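Long-range contact in glycosyl hydrolase family 10 (Prevotella bryantii, PDB 4MGQ), which probably cleaves internal beta-1,4-xylosidic linkages of xylan as a whole enzyme, the crystallised piece being a calcium-bearing carbohydrate-binding module: residues D32-L43 against A98-L109. Sequence-based numbering, arbitrary orientation.
Sequences DRELYVNPTTEL and ALKQLRFELGTL
Leu35 and Phe104 exchange two backbone hydrogen bonds, Phe104 N to Leu35 O being the shorter at 2.7 Å, and Val37 and Leu102 repeat the pattern. Strands 34-37 and 99-105 thus run antiparallel as neighbours in one sheet of a beta-sandwich, the jelly-roll architecture expected of this binding-module family, and the pair illustrates how one ladder can carry two chemistries. On the inner face the packing is tight: Leu35 CB rests 3.9 Å from Phe104 CB, and Val37 CG1 meets the edge of the Phe104 ring, while Met115 and Ile21 of the opposing sheet cover this layer. The other face is polar. Arg103 NH2, with Glu34 OE2 in its guanidinium plane, forms a salt bridge of 2.8 Å, approaching from the syn side but 28° out of the carboxylate plane. Glu105 OE1 lies 2.7 Å from the same Glu34 OE2. Gln101, extended with CG opposite the backbone N (chi1 -177°), lays its amide over one face of the Tyr36 ring, the planes 22° apart. At the 106-109 turn, Arg33 NH1 binds both Leu106 O and Leu109 O, fixing the guanidinium against backbone carbonyls. At the far end Leu43 and Leu99 still pair directly through two backbone hydrogen bonds, but the side toward solvent is looser: one water links Pro39 O to Lys100 O, and another joins Glu42 OE2, Ala98 O and Lys100 NZ, whose direct salt bridge to Glu42 OE2 is long, at 4.0 Å. Crowding of two acids at Arg103 may raise the pKa of one, so that either Glu34 or Glu105 is probably protonated.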
ATOM      1  N   ASP A  32      -6.176  14.192   6.394  1.00 10.93           N
ATOM      2  CA  ASP A  32      -7.458  13.897   7.039  1.00 12.66           C
ATOM      3  C   ASP A  32      -7.891  12.441   6.898  1.00 11.82           C
ATOM      4  O   ASP A  32      -8.864  12.008   7.520  1.00 13.07           O
ATOM      5  CB  ASP A  32      -8.564  14.808   6.486  1.00 14.01           C
ATOM      6  CG  ASP A  32      -8.379  16.266   6.889  1.00 20.64           C
ATOM      7  OD1 ASP A  32      -7.739  16.511   7.931  1.00 18.08           O
ATOM      8  OD2 ASP A  32      -8.875  17.165   6.170  1.00 17.31           O
ATOM      9  N   ARG A  33      -7.171  11.689   6.071  1.00 10.93           N
ATOM     10  CA  ARG A  33      -7.438  10.269   5.907  1.00 10.35           C
ATOM     11  C   ARG A  33      -6.111   9.619   5.582  1.00  7.51           C
ATOM     12  O   ARG A  33      -5.560   9.858   4.513  1.00  9.09           O
ATOM     13  CB  ARG A  33      -8.460  10.018   4.794  1.00  9.11           C
ATOM     14  CG  ARG A  33      -8.919   8.563   4.661  1.00 10.38           C
ATOM     15  CD  ARG A  33      -9.701   8.339   3.363  1.00  9.05           C
ATOM     16  NE  ARG A  33     -11.017   8.986   3.377  1.00 12.81           N
ATOM     17  CZ  ARG A  33     -11.413   9.926   2.519  1.00 11.39           C
ATOM     18  NH1 ARG A  33     -10.599  10.372   1.576  1.00 10.52           N
ATOM     19  NH2 ARG A  33     -12.635  10.434   2.617  1.00 12.39           N
ATOM     20  N   GLU A  34      -5.573   8.843   6.519  1.00  9.00           N
ATOM     21  CA  GLU A  34      -4.264   8.232   6.311  1.00  8.33           C
ATOM     22  C   GLU A  34      -4.291   6.729   6.572  1.00  7.62           C
ATOM     23  O   GLU A  34      -5.000   6.239   7.449  1.00  9.71           O
ATOM     24  CB  GLU A  34      -3.201   8.902   7.198  1.00 10.52           C
ATOM     25  CG  GLU A  34      -2.929  10.366   6.828  1.00  9.16           C
ATOM     26  CD  GLU A  34      -1.794  11.020   7.620  1.00 13.24           C
ATOM     27  OE1 GLU A  34      -1.177  10.371   8.476  1.00 18.91           O
ATOM     28  OE2 GLU A  34      -1.522  12.216   7.379  1.00 16.25           O
ATOM     29  N   LEU A  35      -3.494   6.027   5.774  1.00  8.69           N
ATOM     30  CA  LEU A  35      -3.267   4.597   5.890  1.00  9.05           C
ATOM     31  C   LEU A  35      -1.770   4.361   6.095  1.00  8.00           C
ATOM     32  O   LEU A  35      -0.943   4.924   5.374  1.00  7.87           O
ATOM     33  CB  LEU A  35      -3.765   3.877   4.634  1.00  8.14           C
ATOM     34  CG  LEU A  35      -3.462   2.386   4.516  1.00  8.28           C
ATOM     35  CD1 LEU A  35      -4.273   1.600   5.527  1.00 10.52           C
ATOM     36  CD2 LEU A  35      -3.734   1.900   3.090  1.00 10.49           C
ATOM     37  N   TYR A  36      -1.429   3.520   7.071  1.00  8.48           N
ATOM     38  CA  TYR A  36      -0.040   3.315   7.466  1.00  8.79           C
ATOM     39  C   TYR A  36       0.419   1.884   7.308  1.00  7.82           C
ATOM     40  O   TYR A  36      -0.329   0.963   7.598  1.00 11.14           O
ATOM     41  CB  TYR A  36       0.151   3.679   8.926  1.00 10.27           C
ATOM     42  CG  TYR A  36      -0.186   5.096   9.284  1.00 10.99           C
ATOM     43  CD1 TYR A  36       0.079   6.143   8.413  1.00 12.52           C
ATOM     44  CD2 TYR A  36      -0.771   5.383  10.496  1.00 12.62           C
ATOM     45  CE1 TYR A  36      -0.231   7.455   8.766  1.00 12.12           C
ATOM     46  CE2 TYR A  36      -1.086   6.671  10.850  1.00 14.64           C
ATOM     47  CZ  TYR A  36      -0.807   7.701   9.992  1.00 12.73           C
ATOM     48  OH  TYR A  36      -1.134   8.983  10.374  1.00 14.41           O
ATOM     49  N   VAL A  37       1.669   1.713   6.908  1.00  8.66           N
ATOM     50  CA  VAL A  37       2.321   0.405   7.008  1.00  8.85           C
ATOM     51  C   VAL A  37       3.783   0.641   7.388  1.00  8.78           C
ATOM     52  O   VAL A  37       4.388   1.633   6.968  1.00  7.76           O
ATOM     53  CB  VAL A  37       2.192  -0.392   5.691  1.00  8.67           C
ATOM     54  CG1 VAL A  37       3.004   0.248   4.582  1.00  9.71           C
ATOM     55  CG2 VAL A  37       2.602  -1.858   5.906  1.00 11.59           C
ATOM     56  N   ASN A  38       4.334  -0.233   8.227  1.00  9.86           N
ATOM     57  CA  ASN A  38       5.718  -0.088   8.665  1.00 10.25           C
ATOM     58  C   ASN A  38       6.615  -1.150   8.036  1.00 10.30           C
ATOM     59  O   ASN A  38       6.353  -2.337   8.215  1.00 12.26           O
ATOM     60  CB  ASN A  38       5.820  -0.192  10.192  1.00 14.39           C
ATOM     61  CG  ASN A  38       5.379   1.077  10.912  1.00 21.42           C
ATOM     62  OD1 ASN A  38       4.582   1.857  10.402  1.00 16.67           O
ATOM     63  ND2 ASN A  38       5.921   1.292  12.107  1.00 26.26           N
ATOM     64  N   PRO A  39       7.667  -0.727   7.312  1.00  9.94           N
ATOM     65  CA  PRO A  39       8.655  -1.678   6.787  1.00  7.92           C
ATOM     66  C   PRO A  39       9.227  -2.516   7.915  1.00 11.99           C
ATOM     67  O   PRO A  39       9.412  -2.002   9.019  1.00 10.96           O
ATOM     68  CB  PRO A  39       9.718  -0.776   6.161  1.00 11.04           C
ATOM     69  CG  PRO A  39       8.960   0.468   5.787  1.00 13.72           C
ATOM     70  CD  PRO A  39       7.960   0.651   6.886  1.00 10.20           C
ATOM     71  N   THR A  40       9.479  -3.793   7.646  1.00 10.80           N
ATOM     72  CA  THR A  40       9.934  -4.711   8.699  1.00 10.88           C
ATOM     73  C   THR A  40      11.390  -4.470   9.113  1.00 13.16           C
ATOM     74  O   THR A  40      11.828  -4.953  10.161  1.00 14.35           O
ATOM     75  CB  THR A  40       9.753  -6.172   8.255  1.00 10.40           C
ATOM     76  OG1 THR A  40      10.390  -6.374   6.991  1.00 11.59           O
ATOM     77  CG2 THR A  40       8.274  -6.496   8.127  1.00  9.21           C
ATOM     78  N   THR A  41      12.131  -3.750   8.277  1.00 10.00           N
ATOM     79  CA  THR A  41      13.424  -3.174   8.624  1.00 11.06           C
ATOM     80  C   THR A  41      13.343  -1.676   8.371  1.00 14.25           C
ATOM     81  O   THR A  41      12.829  -1.259   7.343  1.00 10.99           O
ATOM     82  CB  THR A  41      14.568  -3.785   7.799  1.00 13.79           C
ATOM     83  OG1 THR A  41      14.698  -5.169   8.131  1.00 14.37           O
ATOM     84  CG2 THR A  41      15.897  -3.076   8.076  1.00 13.75           C
ATOM     85  N   GLU A  42      13.828  -0.873   9.315  1.00 14.13           N
ATOM     86  CA  GLU A  42      13.865   0.576   9.146  1.00 13.25           C
ATOM     87  C   GLU A  42      14.638   0.973   7.887  1.00 12.59           C
ATOM     88  O   GLU A  42      15.687   0.398   7.586  1.00 13.72           O
ATOM     89  CB  GLU A  42      14.489   1.220  10.386  1.00 17.16           C
ATOM     90  CG  GLU A  42      14.601   2.723  10.335  1.00 18.55           C
ATOM     91  CD  GLU A  42      15.062   3.284  11.669  1.00 23.19           C
ATOM     92  OE1 GLU A  42      16.279   3.225  11.945  1.00 24.76           O
ATOM     93  OE2 GLU A  42      14.199   3.755  12.440  1.00 27.32           O
ATOM     94  N   LEU A  43      14.112   1.936   7.129  1.00 10.84           N
ATOM     95  CA  LEU A  43      14.803   2.392   5.930  1.00 11.75           C
ATOM     96  C   LEU A  43      16.044   3.195   6.322  1.00 12.11           C
ATOM     97  O   LEU A  43      16.021   3.951   7.296  1.00 14.97           O
ATOM     98  CB  LEU A  43      13.874   3.231   5.048  1.00 10.22           C
ATOM     99  CG  LEU A  43      12.475   2.647   4.815  1.00 10.56           C
ATOM    100  CD1 LEU A  43      11.728   3.448   3.753  1.00 11.25           C
ATOM    101  CD2 LEU A  43      12.522   1.159   4.436  1.00 12.30           C
ATOM    102  N   ALA A  98      16.646   8.035   8.509  1.00 15.13           N
ATOM    103  CA  ALA A  98      16.072   6.776   8.971  1.00 15.45           C
ATOM    104  C   ALA A  98      14.551   6.885   8.992  1.00 13.91           C
ATOM    105  O   ALA A  98      13.998   7.736   9.686  1.00 16.26           O
ATOM    106  CB  ALA A  98      16.601   6.417  10.350  1.00 18.43           C
ATOM    107  N   LEU A  99      13.876   6.024   8.237  1.00 11.62           N
ATOM    108  CA  LEU A  99      12.421   6.094   8.098  1.00 11.56           C
ATOM    109  C   LEU A  99      11.785   4.784   8.539  1.00 10.53           C
ATOM    110  O   LEU A  99      12.251   3.710   8.147  1.00 13.53           O
ATOM    111  CB  LEU A  99      12.046   6.407   6.645  1.00 10.77           C
ATOM    112  CG  LEU A  99      12.706   7.653   6.050  1.00 11.92           C
ATOM    113  CD1 LEU A  99      12.781   7.554   4.537  1.00 12.15           C
ATOM    114  CD2 LEU A  99      11.943   8.906   6.480  1.00 13.57           C
ATOM    115  N   LYS A 100      10.734   4.856   9.348  1.00 10.01           N
ATOM    116  CA  LYS A 100      10.153   3.639   9.902  1.00 10.85           C
ATOM    117  C   LYS A 100       8.711   3.371   9.468  1.00 11.38           C
ATOM    118  O   LYS A 100       8.169   2.306   9.760  1.00 10.99           O
ATOM    119  CB  LYS A 100      10.222   3.677  11.428  1.00 17.30           C
ATOM    120  CG  LYS A 100       9.267   4.645  12.056  1.00 18.97           C
ATOM    121  CD  LYS A 100       9.194   4.462  13.577  1.00 25.14           C
ATOM    122  CE  LYS A 100      10.564   4.620  14.220  1.00 32.38           C
ATOM    123  NZ  LYS A 100      11.215   5.927  13.877  1.00 36.79           N
ATOM    124  N   GLN A 101       8.093   4.323   8.764  1.00  9.94           N
ATOM    125  CA  GLN A 101       6.681   4.211   8.405  1.00  9.49           C
ATOM    126  C   GLN A 101       6.410   4.771   7.004  1.00  8.76           C
ATOM    127  O   GLN A 101       7.051   5.733   6.592  1.00  9.73           O
ATOM    128  CB  GLN A 101       5.819   4.938   9.441  1.00 12.83           C
ATOM    129  CG  GLN A 101       4.321   4.830   9.207  1.00 14.09           C
ATOM    130  CD  GLN A 101       3.501   5.537  10.276  1.00 16.70           C
ATOM    131  OE1 GLN A 101       3.595   6.747  10.446  1.00 20.19           O
ATOM    132  NE2 GLN A 101       2.709   4.773  11.010  1.00 22.89           N
ATOM    133  N   LEU A 102       5.486   4.147   6.271  1.00  7.70           N
ATOM    134  CA  LEU A 102       4.959   4.735   5.037  1.00  7.61           C
ATOM    135  C   LEU A 102       3.576   5.288   5.318  1.00  6.53           C
ATOM    136  O   LEU A 102       2.687   4.550   5.742  1.00  8.24           O
ATOM    137  CB  LEU A 102       4.870   3.703   3.901  1.00  6.63           C
ATOM    138  CG  LEU A 102       6.182   3.077   3.444  1.00  8.52           C
ATOM    139  CD1 LEU A 102       5.914   2.162   2.239  1.00 10.17           C
ATOM    140  CD2 LEU A 102       7.195   4.132   3.102  1.00  7.88           C
ATOM    141  N   ARG A 103       3.392   6.579   5.065  1.00  7.38           N
ATOM    142  CA  ARG A 103       2.084   7.219   5.226  1.00  5.24           C
ATOM    143  C   ARG A 103       1.400   7.384   3.879  1.00  6.76           C
ATOM    144  O   ARG A 103       1.876   8.150   3.051  1.00  7.82           O
ATOM    145  CB  ARG A 103       2.232   8.599   5.887  1.00  6.32           C
ATOM    146  CG  ARG A 103       2.875   8.552   7.290  1.00  7.91           C
ATOM    147  CD  ARG A 103       3.240   9.944   7.814  1.00  7.72           C
ATOM    148  NE  ARG A 103       2.090  10.850   7.767  1.00  8.40           N
ATOM    149  CZ  ARG A 103       2.201  12.178   7.806  1.00  9.05           C
ATOM    150  NH1 ARG A 103       3.401  12.747   7.893  1.00  8.16           N
ATOM    151  NH2 ARG A 103       1.118  12.934   7.733  1.00  9.26           N
ATOM    152  N   PHE A 104       0.296   6.668   3.665  1.00  7.58           N
ATOM    153  CA  PHE A 104      -0.527   6.867   2.474  1.00  7.74           C
ATOM    154  C   PHE A 104      -1.503   8.004   2.767  1.00  6.99           C
ATOM    155  O   PHE A 104      -2.362   7.887   3.637  1.00  9.15           O
ATOM    156  CB  PHE A 104      -1.278   5.580   2.082  1.00  7.02           C
ATOM    157  CG  PHE A 104      -0.394   4.490   1.521  1.00  8.31           C
ATOM    158  CD1 PHE A 104       0.516   3.819   2.334  1.00  8.98           C
ATOM    159  CD2 PHE A 104      -0.501   4.108   0.186  1.00  9.58           C
ATOM    160  CE1 PHE A 104       1.324   2.804   1.822  1.00  7.66           C
ATOM    161  CE2 PHE A 104       0.299   3.076  -0.338  1.00  8.39           C
ATOM    162  CZ  PHE A 104       1.213   2.429   0.479  1.00  9.65           C
ATOM    163  N   GLU A 105      -1.355   9.108   2.044  1.00  8.18           N
ATOM    164  CA  GLU A 105      -2.181  10.298   2.258  1.00  9.27           C
ATOM    165  C   GLU A 105      -3.406  10.252   1.366  1.00 11.51           C
ATOM    166  O   GLU A 105      -3.315  10.524   0.166  1.00 17.54           O
ATOM    167  CB  GLU A 105      -1.365  11.551   1.977  1.00 11.20           C
ATOM    168  CG  GLU A 105      -0.113  11.645   2.830  1.00 10.65           C
ATOM    169  CD  GLU A 105      -0.449  11.720   4.301  1.00 15.64           C
ATOM    170  OE1 GLU A 105      -1.196  12.646   4.693  1.00 12.28           O
ATOM    171  OE2 GLU A 105       0.005  10.844   5.068  1.00 12.10           O
ATOM    172  N   LEU A 106      -4.548   9.896   1.941  1.00  8.11           N
ATOM    173  CA  LEU A 106      -5.745   9.646   1.157  1.00  8.55           C
ATOM    174  C   LEU A 106      -6.802  10.730   1.330  1.00 10.49           C
ATOM    175  O   LEU A 106      -7.907  10.590   0.820  1.00 11.33           O
ATOM    176  CB  LEU A 106      -6.359   8.298   1.537  1.00 10.03           C
ATOM    177  CG  LEU A 106      -5.448   7.066   1.506  1.00  6.88           C
ATOM    178  CD1 LEU A 106      -6.208   5.836   1.992  1.00  8.92           C
ATOM    179  CD2 LEU A 106      -4.910   6.836   0.110  1.00 11.15           C
ATOM    180  N   GLY A 107      -6.463  11.795   2.047  1.00  8.69           N
ATOM    181  CA  GLY A 107      -7.467  12.744   2.491  1.00 10.46           C
ATOM    182  C   GLY A 107      -8.219  13.476   1.401  1.00 12.74           C
ATOM    183  O   GLY A 107      -9.412  13.745   1.551  1.00 13.14           O
ATOM    184  N   THR A 108      -7.533  13.823   0.317  1.00 10.08           N
ATOM    185  CA  THR A 108      -8.180  14.583  -0.751  1.00 13.43           C
ATOM    186  C   THR A 108      -8.887  13.673  -1.768  1.00 14.86           C
ATOM    187  O   THR A 108      -9.522  14.160  -2.709  1.00 12.09           O
ATOM    188  CB  THR A 108      -7.165  15.487  -1.483  1.00 14.18           C
ATOM    189  OG1 THR A 108      -6.226  14.683  -2.202  1.00 16.87           O
ATOM    190  CG2 THR A 108      -6.413  16.375  -0.488  1.00 18.29           C
ATOM    191  N   LEU A 109      -8.789  12.356  -1.576  1.00 10.77           N
ATOM    192  CA  LEU A 109      -9.409  11.413  -2.501  1.00  9.08           C
ATOM    193  C   LEU A 109     -10.870  11.166  -2.149  1.00  8.63           C
ATOM    194  O   LEU A 109     -11.285  11.358  -1.009  1.00 11.48           O
ATOM    195  CB  LEU A 109      -8.651  10.080  -2.505  1.00 10.48           C
ATOM    196  CG  LEU A 109      -7.141  10.183  -2.714  1.00 12.57           C
ATOM    197  CD1 LEU A 109      -6.551   8.765  -2.729  1.00 15.28           C
ATOM    198  CD2 LEU A 109      -6.785  10.945  -3.994  1.00 12.25           C
TER
HETATM  199  O   HOH W   1      10.033   0.305  10.276  1.00 18.15           O
HETATM  200  O   HOH W   2      12.782   6.276  11.915  1.00 22.82           O